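Local coordinates for protein cadherin-related family member 2 (Mus musculus, PDB 5CYX) that probably acts as an intermicrovillar adhesion molecule, forming calcium-dependent heterophilic complexes with CDHR5 on adjacent microvilli and so controlling how microvilli pack on epithelial cells, at residues Y41-S44 and Y50-V53; L242-V247 and F270-D275; D170-N175 and A179-E184; F125-E130 and V206-S211. All coordinates share one frame; numbering follows the deposited sequence.

Contact 1. Residues Y41-S44 and Y50-V53; sequences YGIS and YFSV
At the margin of the beta sandwich of the first cadherin repeat, Ile43 of one sheet packs against Val53 of the other. One methyl of the valine, CG2, sits across the longer arm of the isoleucine: it lies 3.4 Å from Ile43 CD1, closer than usual van der Waals contact, and 3.6 Å from Ile43 CG1. The two side chains cross at about a right angle. Ile43 swings CG1 beside its backbone N (chi1 -77°) and keeps the rest of the arm extended (chi2 171°), which carries CD1 past the valine to a second neighbour, Phe51, whose CB is 4.1 Å from that CD1. The strands involved, 40-44 and 51-53, are the edge strands C and D of the seven-stranded Greek-key fold, each in a different sheet. Their axes run nearly antiparallel at 157° and come within 7.0 Å, yet no hydrogen bond joins them, as expected of facing sheets. The other valine methyl, Val53 CG1, turns to Tyr41, lying 4.2 Å from Tyr41 CB and 4.0 Å from Tyr41 O. Tyr41 meets the valine through the base of its side chain, for its ring leads away and its OH makes a weak hydrogen bond to Ala31 N. With an alanine in place of Val53, loss of both methyls would probably open a gap between Ile43 and Tyr41 CB, leaving Ile43 CD1 with Phe51 CB but without its nearest neighbour. Val60 of strand 59-62 touches both Ile43 and Val53, and Ile78 of strand 73-81, in the sheet of Ile43, touches the isoleucine.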
loop_
_atom_site.group_PDB
_atom_site.type_symbol
_atom_site.label_atom_id
_atom_site.label_comp_id
_atom_site.label_asym_id
_atom_site.label_seq_id
_atom_site.Cartn_x
_atom_site.Cartn_y
_atom_site.Cartn_z
ATOM N N TYR A 41 -53.179 -21.324 24.248
ATOM C CA TYR A 41 -52.417 -20.555 23.257
ATOM C C TYR A 41 -52.117 -21.380 22.021
ATOM O O TYR A 41 -52.002 -22.591 22.107
ATOM C CB TYR A 41 -51.055 -20.145 23.822
ATOM C CG TYR A 41 -51.109 -19.489 25.151
ATOM C CD1 TYR A 41 -51.216 -18.100 25.256
ATOM C CD2 TYR A 41 -51.028 -20.241 26.323
ATOM C CE1 TYR A 41 -51.249 -17.481 26.495
ATOM C CE2 TYR A 41 -51.062 -19.621 27.570
ATOM C CZ TYR A 41 -51.178 -18.243 27.640
ATOM O OH TYR A 41 -51.220 -17.608 28.855
ATOM N N GLY A 42 -51.931 -20.702 20.892
ATOM C CA GLY A 42 -51.479 -21.354 19.659
ATOM C C GLY A 42 -50.675 -20.415 18.784
ATOM O O GLY A 42 -50.672 -19.196 18.997
ATOM N N ILE A 43 -49.963 -20.994 17.827
ATOM C CA ILE A 43 -49.269 -20.237 16.794
ATOM C C ILE A 43 -49.728 -20.781 15.447
ATOM O O ILE A 43 -49.790 -21.987 15.266
ATOM C CB ILE A 43 -47.733 -20.259 17.002
ATOM C CG1 ILE A 43 -47.406 -19.264 18.128
ATOM C CG2 ILE A 43 -46.969 -19.819 15.754
ATOM C CD1 ILE A 43 -45.978 -19.273 18.641
ATOM N N SER A 44 -50.096 -19.880 14.538
ATOM C CA SER A 44 -50.631 -20.251 13.211
ATOM C C SER A 44 -50.082 -19.329 12.118
ATOM O O SER A 44 -49.369 -18.337 12.396
ATOM C CB SER A 44 -52.167 -20.187 13.207
ATOM O OG SER A 44 -52.598 -18.845 13.421
ATOM N N TYR A 50 -41.844 -22.765 12.542
ATOM C CA TYR A 50 -40.698 -22.326 13.293
ATOM C C TYR A 50 -40.849 -22.557 14.786
ATOM O O TYR A 50 -39.836 -22.570 15.502
ATOM C CB TYR A 50 -40.436 -20.818 13.077
ATOM C CG TYR A 50 -39.681 -20.509 11.829
ATOM C CD1 TYR A 50 -38.310 -20.696 11.765
ATOM C CD2 TYR A 50 -40.333 -20.042 10.698
ATOM C CE1 TYR A 50 -37.592 -20.409 10.609
ATOM C CE2 TYR A 50 -39.632 -19.751 9.539
ATOM C CZ TYR A 50 -38.257 -19.925 9.506
ATOM O OH TYR A 50 -37.557 -19.600 8.367
ATOM N N PHE A 51 -42.083 -22.686 15.276
ATOM C CA PHE A 51 -42.302 -22.868 16.705
ATOM C C PHE A 51 -43.191 -24.035 17.055
ATOM O O PHE A 51 -43.958 -24.509 16.234
ATOM C CB PHE A 51 -42.876 -21.617 17.285
ATOM C CG PHE A 51 -42.012 -20.405 17.045
ATOM C CD1 PHE A 51 -40.804 -20.265 17.712
ATOM C CD2 PHE A 51 -42.385 -19.433 16.106
ATOM C CE1 PHE A 51 -39.989 -19.153 17.492
ATOM C CE2 PHE A 51 -41.578 -18.333 15.867
ATOM C CZ PHE A 51 -40.372 -18.183 16.574
ATOM N N SER A 52 -43.025 -24.495 18.287
ATOM C CA SER A 52 -43.812 -25.548 18.886
ATOM C C SER A 52 -44.335 -24.955 20.174
ATOM O O SER A 52 -43.541 -24.591 21.036
ATOM C CB SER A 52 -42.904 -26.724 19.207
ATOM O OG SER A 52 -43.520 -27.616 20.119
ATOM N N VAL A 53 -45.653 -24.848 20.304
ATOM C CA VAL A 53 -46.281 -24.194 21.484
ATOM C C VAL A 53 -46.916 -25.219 22.428
ATOM O O VAL A 53 -47.611 -26.131 21.992
ATOM C CB VAL A 53 -47.399 -23.249 21.048
ATOM C CG1 VAL A 53 -48.005 -22.537 22.250
ATOM C CG2 VAL A 53 -46.869 -22.239 20.040
#

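Contact 2. Residues L242-V247 and F270-D275; sequences LTVEAV and FDIRED
Ile272 sends CG1 anti to its backbone N (chi1 -169°) and continues extended to CD1 (chi2 164°), while Val244, with chi1 -66°, places CG2 in the crowded position between backbone N and carbonyl carbon. These settings bring the two methyls together, Val244 CG2 lying 3.8 Å from Ile272 CD1, with the side chains crossing at about a right angle. A looser touch lies nearer the surface, where Thr243 CG2 is 4.0 Å from the carbonyl O of Asp275. Within 270-275, the turn carries its own polar bond: Arg273 NH2 forms a salt bridge of 3.2 Å with Asp275 OD2, which is met on its syn side and nearly in the guanidinium plane. Both segments belong to the same antiparallel sheet of the third cadherin repeat, with strand 277-280 running between 240-248 and 270-272. Val244 pairs through its backbone with Gly276, and Ile272 also packs on Ile278 of that central strand and on Val300 of the facing sheet. No hydrogen bond joins 242-247 directly to 270-275, so between them the association is apolar and undirected; the ionic pair lies wholly within 270-275 and does not cross to the other segment.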
loop_
_atom_site.group_PDB
_atom_site.type_symbol
_atom_site.label_atom_id
_atom_site.label_comp_id
_atom_site.label_asym_id
_atom_site.label_seq_id
_atom_site.Cartn_x
_atom_site.Cartn_y
_atom_site.Cartn_z
ATOM N N LEU A 242 43.987 -21.363 -28.453
ATOM C CA LEU A 242 43.163 -21.863 -27.342
ATOM C C LEU A 242 41.735 -21.358 -27.434
ATOM O O LEU A 242 41.442 -20.386 -28.150
ATOM C CB LEU A 242 43.728 -21.465 -25.979
ATOM C CG LEU A 242 43.492 -20.031 -25.484
ATOM C CD1 LEU A 242 43.789 -19.955 -24.004
ATOM C CD2 LEU A 242 44.312 -19.027 -26.289
ATOM N N THR A 243 40.873 -22.009 -26.660
ATOM C CA THR A 243 39.485 -21.635 -26.521
ATOM C C THR A 243 39.252 -20.992 -25.165
ATOM O O THR A 243 39.620 -21.566 -24.134
ATOM C CB THR A 243 38.610 -22.877 -26.617
ATOM O OG1 THR A 243 39.048 -23.623 -27.748
ATOM C CG2 THR A 243 37.107 -22.502 -26.771
ATOM N N VAL A 244 38.645 -19.806 -25.170
ATOM C CA VAL A 244 38.102 -19.213 -23.948
ATOM C C VAL A 244 36.596 -19.324 -23.998
ATOM O O VAL A 244 36.015 -19.479 -25.070
ATOM C CB VAL A 244 38.518 -17.741 -23.731
ATOM C CG1 VAL A 244 40.014 -17.654 -23.492
ATOM C CG2 VAL A 244 38.139 -16.849 -24.900
ATOM N N GLU A 245 35.982 -19.242 -22.826
ATOM C CA GLU A 245 34.549 -19.289 -22.685
ATOM C C GLU A 245 34.074 -18.320 -21.598
ATOM O O GLU A 245 34.653 -18.231 -20.520
ATOM C CB GLU A 245 34.100 -20.709 -22.379
ATOM C CG GLU A 245 32.595 -20.906 -22.530
ATOM C CD GLU A 245 32.139 -22.323 -22.235
ATOM O OE1 GLU A 245 30.927 -22.582 -22.319
ATOM O OE2 GLU A 245 32.979 -23.187 -21.912
ATOM N N ALA A 246 33.051 -17.550 -21.937
ATOM C CA ALA A 246 32.281 -16.761 -21.002
ATOM C C ALA A 246 30.848 -17.132 -21.167
ATOM O O ALA A 246 30.418 -17.444 -22.271
ATOM C CB ALA A 246 32.473 -15.298 -21.280
ATOM N N VAL A 247 30.092 -17.124 -20.081
ATOM C CA VAL A 247 28.679 -17.507 -20.144
ATOM C C VAL A 247 27.813 -16.470 -19.459
ATOM O O VAL A 247 28.247 -15.777 -18.529
ATOM C CB VAL A 247 28.412 -18.903 -19.524
ATOM C CG1 VAL A 247 29.242 -19.975 -20.238
ATOM C CG2 VAL A 247 28.727 -18.925 -18.044
ATOM N N PHE A 270 47.032 -11.844 -33.218
ATOM C CA PHE A 270 45.926 -12.762 -32.904
ATOM C C PHE A 270 44.537 -12.148 -33.064
ATOM O O PHE A 270 44.355 -10.965 -32.841
ATOM C CB PHE A 270 46.072 -13.261 -31.475
ATOM C CG PHE A 270 47.394 -13.871 -31.199
ATOM C CD1 PHE A 270 47.665 -15.179 -31.599
ATOM C CD2 PHE A 270 48.400 -13.129 -30.555
ATOM C CE1 PHE A 270 48.917 -15.742 -31.356
ATOM C CE2 PHE A 270 49.639 -13.683 -30.329
ATOM C CZ PHE A 270 49.897 -14.988 -30.720
ATOM N N ASP A 271 43.562 -12.971 -33.431
ATOM C CA ASP A 271 42.131 -12.588 -33.394
ATOM C C ASP A 271 41.337 -13.757 -32.766
ATOM O O ASP A 271 41.931 -14.749 -32.318
ATOM C CB ASP A 271 41.618 -12.173 -34.799
ATOM C CG ASP A 271 40.456 -11.145 -34.760
ATOM O OD1 ASP A 271 39.914 -10.851 -33.690
ATOM O OD2 ASP A 271 40.023 -10.631 -35.836
ATOM N N ILE A 272 40.017 -13.608 -32.669
ATOM C CA ILE A 272 39.153 -14.606 -32.029
ATOM C C ILE A 272 37.824 -14.773 -32.799
ATOM O O ILE A 272 37.323 -13.802 -33.339
ATOM C CB ILE A 272 38.909 -14.220 -30.562
ATOM C CG1 ILE A 272 38.242 -15.366 -29.817
ATOM C CG2 ILE A 272 38.090 -12.924 -30.442
ATOM C CD1 ILE A 272 38.321 -15.205 -28.312
ATOM N N ARG A 273 37.286 -15.996 -32.844
ATOM C CA ARG A 273 35.972 -16.268 -33.437
ATOM C C ARG A 273 34.832 -16.152 -32.429
ATOM O O ARG A 273 35.061 -16.116 -31.225
ATOM C CB ARG A 273 35.921 -17.685 -34.021
ATOM C CG ARG A 273 36.953 -17.983 -35.081
ATOM C CD ARG A 273 36.454 -19.053 -36.019
ATOM N NE ARG A 273 36.254 -20.335 -35.345
ATOM C CZ ARG A 273 37.122 -21.357 -35.336
ATOM N NH1 ARG A 273 38.297 -21.283 -35.972
ATOM N NH2 ARG A 273 36.809 -22.473 -34.675
ATOM N N GLU A 274 33.602 -16.139 -32.949
ATOM C CA GLU A 274 32.375 -16.123 -32.145
ATOM C C GLU A 274 32.292 -17.245 -31.110
ATOM O O GLU A 274 31.669 -17.075 -30.054
ATOM C CB GLU A 274 31.142 -16.189 -33.051
ATOM C CG GLU A 274 30.779 -14.856 -33.725
ATOM C CD GLU A 274 29.492 -14.922 -34.575
ATOM O OE1 GLU A 274 29.546 -15.354 -35.740
ATOM O OE2 GLU A 274 28.414 -14.529 -34.084
ATOM N N ASP A 275 32.910 -18.387 -31.425
ATOM C CA ASP A 275 32.895 -19.542 -30.547
ATOM C C ASP A 275 34.038 -19.544 -29.495
ATOM O O ASP A 275 34.273 -20.564 -28.883
ATOM C CB ASP A 275 32.894 -20.848 -31.357
ATOM C CG ASP A 275 34.203 -21.104 -32.096
ATOM O OD1 ASP A 275 35.083 -20.213 -32.188
ATOM O OD2 ASP A 275 34.336 -22.226 -32.624
#

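Contact 3. Residues D170-N175 and A179-E184; sequences DTLSYN and AFYQLE
The ring of Tyr174 is met by Ala179, the alanine CB lying obliquely to it, 3.5 Å from Tyr174 CE2 and 3.6 Å from Tyr174 CD2. The ring reaches there because Tyr174 CG stands anti to the backbone N (chi1 175°). Tyr181, by contrast, comes at 170-175 with the far end of its ring: CE1 is 4.5 Å from Leu172 CD2, again at an oblique angle, and a water sits in the ring plane at its edge. That water is 2.8 Å from Tyr181 OH and accepts a hydrogen bond from Ser173 N at 2.9 Å, linking strand to loop. The loop joins strands E and F of the second cadherin repeat and lies by the calcium-binding linker to the third; it appears to correspond to the loop of repeat 1 that supplies the calcium ligands Asp67 and Glu69. Tyr174 N hydrogen-bonds OE1 of the calcium ligand Glu116, and its side chain, about 5 Å from a bound calcium ion, touches Asp214, another ligand. Replacing Tyr174 with an alanine removes the ring, which would probably open a gap beside the Ala179 methyl and deprive Asp214 of a packing neighbour. On the strand side, Tyr181 also meets Phe158 edge-to-face.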
loop_
_atom_site.group_PDB
_atom_site.type_symbol
_atom_site.label_atom_id
_atom_site.label_comp_id
_atom_site.label_asym_id
_atom_site.label_seq_id
_atom_site.Cartn_x
_atom_site.Cartn_y
_atom_site.Cartn_z
ATOM N N ASP A 170 10.077 -5.880 -1.567
ATOM C CA ASP A 170 11.515 -5.840 -1.759
ATOM C C ASP A 170 11.772 -6.381 -3.168
ATOM O O ASP A 170 10.832 -6.802 -3.816
ATOM C CB ASP A 170 12.133 -6.777 -0.703
ATOM C CG ASP A 170 13.605 -6.508 -0.408
ATOM O OD1 ASP A 170 14.301 -5.784 -1.130
ATOM O OD2 ASP A 170 14.100 -7.092 0.572
ATOM N N THR A 171 13.021 -6.339 -3.631
ATOM C CA THR A 171 13.353 -6.543 -5.034
ATOM C C THR A 171 13.558 -8.029 -5.250
ATOM O O THR A 171 14.022 -8.756 -4.347
ATOM C CB THR A 171 14.700 -5.903 -5.393
ATOM O OG1 THR A 171 15.635 -6.347 -4.403
ATOM C CG2 THR A 171 14.666 -4.370 -5.344
ATOM N N LEU A 172 13.217 -8.478 -6.433
ATOM C CA LEU A 172 13.320 -9.904 -6.753
ATOM C C LEU A 172 14.674 -10.201 -7.374
ATOM O O LEU A 172 15.298 -9.329 -7.910
ATOM C CB LEU A 172 12.228 -10.277 -7.789
ATOM C CG LEU A 172 10.779 -10.023 -7.393
ATOM C CD1 LEU A 172 9.760 -10.044 -8.523
ATOM C CD2 LEU A 172 10.371 -11.020 -6.352
ATOM N N SER A 173 15.084 -11.479 -7.393
ATOM C CA SER A 173 16.203 -11.920 -8.262
ATOM C C SER A 173 16.098 -13.402 -8.578
ATOM O O SER A 173 16.269 -14.230 -7.677
ATOM C CB SER A 173 17.580 -11.661 -7.613
ATOM O OG SER A 173 18.610 -12.109 -8.511
ATOM N N TYR A 174 15.808 -13.720 -9.846
ATOM C CA TYR A 174 15.776 -15.096 -10.307
ATOM C C TYR A 174 17.053 -15.862 -9.929
ATOM O O TYR A 174 16.976 -16.961 -9.474
ATOM C CB TYR A 174 15.521 -15.157 -11.834
ATOM C CG TYR A 174 15.581 -16.559 -12.450
ATOM C CD1 TYR A 174 16.790 -17.181 -12.712
ATOM C CD2 TYR A 174 14.415 -17.255 -12.797
ATOM C CE1 TYR A 174 16.827 -18.483 -13.282
ATOM C CE2 TYR A 174 14.452 -18.548 -13.336
ATOM C CZ TYR A 174 15.656 -19.144 -13.594
ATOM O OH TYR A 174 15.706 -20.425 -14.168
ATOM N N ASN A 175 18.206 -15.275 -10.173
ATOM C CA ASN A 175 19.516 -15.889 -9.966
ATOM C C ASN A 175 20.125 -15.772 -8.558
ATOM O O ASN A 175 20.867 -16.621 -8.145
ATOM C CB ASN A 175 20.489 -15.254 -10.956
ATOM C CG ASN A 175 20.104 -15.560 -12.383
ATOM O OD1 ASN A 175 19.450 -14.746 -13.096
ATOM N ND2 ASN A 175 20.400 -16.754 -12.768
ATOM N N ALA A 179 13.922 -18.396 -7.999
ATOM C CA ALA A 179 13.077 -18.429 -9.182
ATOM C C ALA A 179 11.592 -18.655 -8.848
ATOM O O ALA A 179 10.735 -18.505 -9.716
ATOM C CB ALA A 179 13.573 -19.538 -10.103
ATOM N N PHE A 180 11.295 -19.045 -7.609
ATOM C CA PHE A 180 9.945 -19.458 -7.229
ATOM C C PHE A 180 9.651 -19.154 -5.761
ATOM O O PHE A 180 10.546 -19.190 -4.906
ATOM C CB PHE A 180 9.745 -20.966 -7.522
ATOM C CG PHE A 180 8.338 -21.482 -7.269
ATOM C CD1 PHE A 180 7.347 -21.375 -8.239
ATOM C CD2 PHE A 180 8.020 -22.125 -6.072
ATOM C CE1 PHE A 180 6.070 -21.872 -8.010
ATOM C CE2 PHE A 180 6.745 -22.617 -5.839
ATOM C CZ PHE A 180 5.770 -22.487 -6.803
ATOM N N TYR A 181 8.393 -18.851 -5.489
ATOM C CA TYR A 181 7.873 -18.727 -4.148
ATOM C C TYR A 181 6.478 -19.335 -4.113
ATOM O O TYR A 181 5.749 -19.289 -5.087
ATOM C CB TYR A 181 7.812 -17.282 -3.650
ATOM C CG TYR A 181 9.134 -16.531 -3.683
ATOM C CD1 TYR A 181 9.522 -15.845 -4.820
ATOM C CD2 TYR A 181 9.989 -16.498 -2.563
ATOM C CE1 TYR A 181 10.725 -15.223 -4.889
ATOM C CE2 TYR A 181 11.201 -15.856 -2.607
ATOM C CZ TYR A 181 11.565 -15.214 -3.754
ATOM O OH TYR A 181 12.752 -14.562 -3.846
ATOM N N GLN A 182 6.139 -19.888 -2.966
ATOM C CA GLN A 182 4.825 -20.315 -2.658
ATOM C C GLN A 182 4.414 -19.646 -1.359
ATOM O O GLN A 182 5.040 -19.838 -0.317
ATOM C CB GLN A 182 4.770 -21.834 -2.474
ATOM C CG GLN A 182 3.348 -22.317 -2.233
ATOM C CD GLN A 182 3.319 -23.776 -1.822
ATOM O OE1 GLN A 182 3.633 -24.624 -2.625
ATOM N NE2 GLN A 182 2.949 -24.060 -0.585
ATOM N N LEU A 183 3.318 -18.922 -1.427
ATOM C CA LEU A 183 2.770 -18.211 -0.301
ATOM C C LEU A 183 1.559 -18.986 0.152
ATOM O O LEU A 183 0.731 -19.380 -0.693
ATOM C CB LEU A 183 2.317 -16.820 -0.721
ATOM C CG LEU A 183 3.303 -15.706 -0.983
ATOM C CD1 LEU A 183 4.253 -15.998 -2.111
ATOM C CD2 LEU A 183 2.496 -14.459 -1.309
ATOM N N GLU A 184 1.442 -19.185 1.460
ATOM C CA GLU A 184 0.226 -19.673 2.069
ATOM C C GLU A 184 -0.528 -18.493 2.703
ATOM O O GLU A 184 0.061 -17.771 3.486
ATOM C CB GLU A 184 0.565 -20.705 3.133
ATOM C CG GLU A 184 -0.613 -21.094 3.984
ATOM C CD GLU A 184 -0.286 -22.172 4.986
ATOM O OE1 GLU A 184 0.847 -22.708 4.998
ATOM O OE2 GLU A 184 -1.209 -22.532 5.721
HETATM O O HOH W 1 13.369 -13.637 -6.401
#

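Contact 4. Residues F125-E130 and V206-S211; sequences FSVLAE and VFVSIS
Phe125 and Val208 make the closer of two apolar contacts, CD2 of the ring lying 4.0 Å from CG1 of the valine. The side chains cross obliquely. Each sends its touching group off anti to the backbone N, Phe125 with chi1 -161° and Val208 with chi1 -172°, so that ring and methyl reach toward each other across the 8.5 Å that separates CA of Phe125 from CA of Val208. The second contact is looser: Val127 CG1 is 4.5 Å from Val208 CG2. Val208 thus turns CG1 to the phenylalanine, while CG2 lies between Val127 and the phenylalanine ring.

The polar bonds of 125-130 named here go to residues 164-166, not across to 206-211. No hydrogen bond passes between the two segments; Phe125 pairs through its backbone with Ile166 and Val127 with Gly164, while Ser126 OG, on the outward side, hydrogen-bonds Ser165 OG.

The contact therefore spans the interior of the beta sandwich in the second cadherin repeat. Strand 123-126 is an edge of the three-stranded sheet, and strand 206-213 is a central strand of the opposing four-stranded one, flanked by 109-115 and 180-189. Both flanking strands reach the same interior: Phe125 rests on Thr112 and Val127 on Phe110 of the first, and Val127 also touches Leu185 of the second, with Phe105 from the preceding loop beside it.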
loop_
_atom_site.group_PDB
_atom_site.type_symbol
_atom_site.label_atom_id
_atom_site.label_comp_id
_atom_site.label_asym_id
_atom_site.label_seq_id
_atom_site.Cartn_x
_atom_site.Cartn_y
_atom_site.Cartn_z
ATOM N N PHE A 125 -0.440 -10.086 -7.170
ATOM C CA PHE A 125 -1.599 -10.933 -7.359
ATOM C C PHE A 125 -2.633 -10.520 -6.345
ATOM O O PHE A 125 -2.274 -10.072 -5.210
ATOM C CB PHE A 125 -1.257 -12.422 -7.086
ATOM C CG PHE A 125 -2.259 -13.387 -7.694
ATOM C CD1 PHE A 125 -2.393 -13.487 -9.075
ATOM C CD2 PHE A 125 -3.099 -14.175 -6.878
ATOM C CE1 PHE A 125 -3.341 -14.354 -9.647
ATOM C CE2 PHE A 125 -4.027 -15.057 -7.451
ATOM C CZ PHE A 125 -4.168 -15.117 -8.836
ATOM N N SER A 126 -3.890 -10.740 -6.694
ATOM C CA SER A 126 -5.003 -10.397 -5.823
ATOM C C SER A 126 -5.904 -11.603 -5.586
ATOM O O SER A 126 -6.188 -12.352 -6.502
ATOM C CB SER A 126 -5.771 -9.215 -6.419
ATOM O OG SER A 126 -4.938 -8.057 -6.364
ATOM N N VAL A 127 -6.259 -11.840 -4.326
ATOM C CA VAL A 127 -7.276 -12.829 -3.996
ATOM C C VAL A 127 -8.528 -12.149 -3.401
ATOM O O VAL A 127 -8.478 -11.008 -2.917
ATOM C CB VAL A 127 -6.712 -13.906 -3.053
ATOM C CG1 VAL A 127 -5.660 -14.735 -3.792
ATOM C CG2 VAL A 127 -6.100 -13.291 -1.785
ATOM N N LEU A 128 -9.654 -12.851 -3.442
ATOM C CA LEU A 128 -10.898 -12.338 -2.872
ATOM C C LEU A 128 -11.574 -13.423 -2.059
ATOM O O LEU A 128 -11.868 -14.503 -2.574
ATOM C CB LEU A 128 -11.842 -11.885 -3.988
ATOM C CG LEU A 128 -13.116 -11.176 -3.520
ATOM C CD1 LEU A 128 -12.783 -9.892 -2.734
ATOM C CD2 LEU A 128 -14.020 -10.901 -4.717
ATOM N N ALA A 129 -11.834 -13.135 -0.787
ATOM C CA ALA A 129 -12.678 -14.033 -0.005
ATOM C C ALA A 129 -13.925 -13.290 0.374
ATOM O O ALA A 129 -13.895 -12.089 0.543
ATOM C CB ALA A 129 -11.962 -14.594 1.204
ATOM N N GLU A 130 -15.029 -14.018 0.465
ATOM C CA GLU A 130 -16.303 -13.412 0.853
ATOM C C GLU A 130 -16.826 -14.169 2.042
ATOM O O GLU A 130 -16.624 -15.367 2.157
ATOM C CB GLU A 130 -17.299 -13.490 -0.325
ATOM C CG GLU A 130 -16.862 -12.581 -1.453
ATOM C CD GLU A 130 -17.625 -12.819 -2.730
ATOM O OE1 GLU A 130 -17.771 -14.017 -3.152
ATOM O OE2 GLU A 130 -18.051 -11.804 -3.308
ATOM N N VAL A 206 -5.032 -21.226 1.688
ATOM C CA VAL A 206 -5.001 -21.086 0.253
ATOM C C VAL A 206 -3.564 -20.817 -0.139
ATOM O O VAL A 206 -2.809 -20.242 0.643
ATOM C CB VAL A 206 -5.999 -19.948 -0.079
ATOM C CG1 VAL A 206 -5.336 -18.669 -0.602
ATOM C CG2 VAL A 206 -7.156 -20.465 -0.890
ATOM N N PHE A 207 -3.174 -21.220 -1.332
ATOM C CA PHE A 207 -1.801 -21.102 -1.799
ATOM C C PHE A 207 -1.628 -20.341 -3.121
ATOM O O PHE A 207 -2.434 -20.474 -4.070
ATOM C CB PHE A 207 -1.206 -22.504 -1.922
ATOM C CG PHE A 207 -1.205 -23.259 -0.631
ATOM C CD1 PHE A 207 -2.309 -24.002 -0.247
ATOM C CD2 PHE A 207 -0.103 -23.198 0.223
ATOM C CE1 PHE A 207 -2.299 -24.733 0.941
ATOM C CE2 PHE A 207 -0.075 -23.914 1.420
ATOM C CZ PHE A 207 -1.180 -24.674 1.788
ATOM N N VAL A 208 -0.602 -19.494 -3.140
ATOM C CA VAL A 208 -0.213 -18.751 -4.330
ATOM C C VAL A 208 1.209 -19.072 -4.723
ATOM O O VAL A 208 2.172 -18.751 -3.973
ATOM C CB VAL A 208 -0.358 -17.225 -4.133
ATOM C CG1 VAL A 208 -0.130 -16.495 -5.463
ATOM C CG2 VAL A 208 -1.740 -16.927 -3.603
ATOM N N SER A 209 1.317 -19.699 -5.882
ATOM C CA SER A 209 2.575 -20.046 -6.506
ATOM C C SER A 209 3.034 -18.946 -7.437
ATOM O O SER A 209 2.336 -18.620 -8.407
ATOM C CB SER A 209 2.405 -21.328 -7.311
ATOM O OG SER A 209 1.988 -22.350 -6.426
ATOM N N ILE A 210 4.207 -18.373 -7.139
ATOM C CA ILE A 210 4.786 -17.295 -7.941
ATOM C C ILE A 210 6.020 -17.728 -8.713
ATOM O O ILE A 210 6.987 -18.103 -8.083
ATOM C CB ILE A 210 5.115 -16.088 -7.045
ATOM C CG1 ILE A 210 3.855 -15.664 -6.276
ATOM C CG2 ILE A 210 5.647 -14.924 -7.874
ATOM C CD1 ILE A 210 4.117 -14.681 -5.201
ATOM N N SER A 211 5.997 -17.697 -10.059
ATOM C CA SER A 211 7.225 -17.879 -10.854
ATOM C C SER A 211 7.893 -16.513 -11.143
ATOM O O SER A 211 7.245 -15.598 -11.571
ATOM C CB SER A 211 6.970 -18.619 -12.163
ATOM O OG SER A 211 6.199 -19.759 -11.889
#

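Overall arrangement
From the N terminus, contact 1 closes a short loop between strands C and D and joins the two sheets of repeat 1. Contact 4 opens next and closes much later, bringing the second strand of repeat 2 and the loop after it against the last strand; contact 3 is nested inside the span it closes and ends a short turn leading into strand 180-189. These two touch through neighbouring strands of one sheet, Ile210 N probably hydrogen-bonding Tyr181 O and Val208 N Leu183 O. Contact 2 follows in series in repeat 3, within a single sheet. Its centre lies about 96 Å from that of contact 1, on the opposite side of the chain's centre, across the calcium-bound linkers.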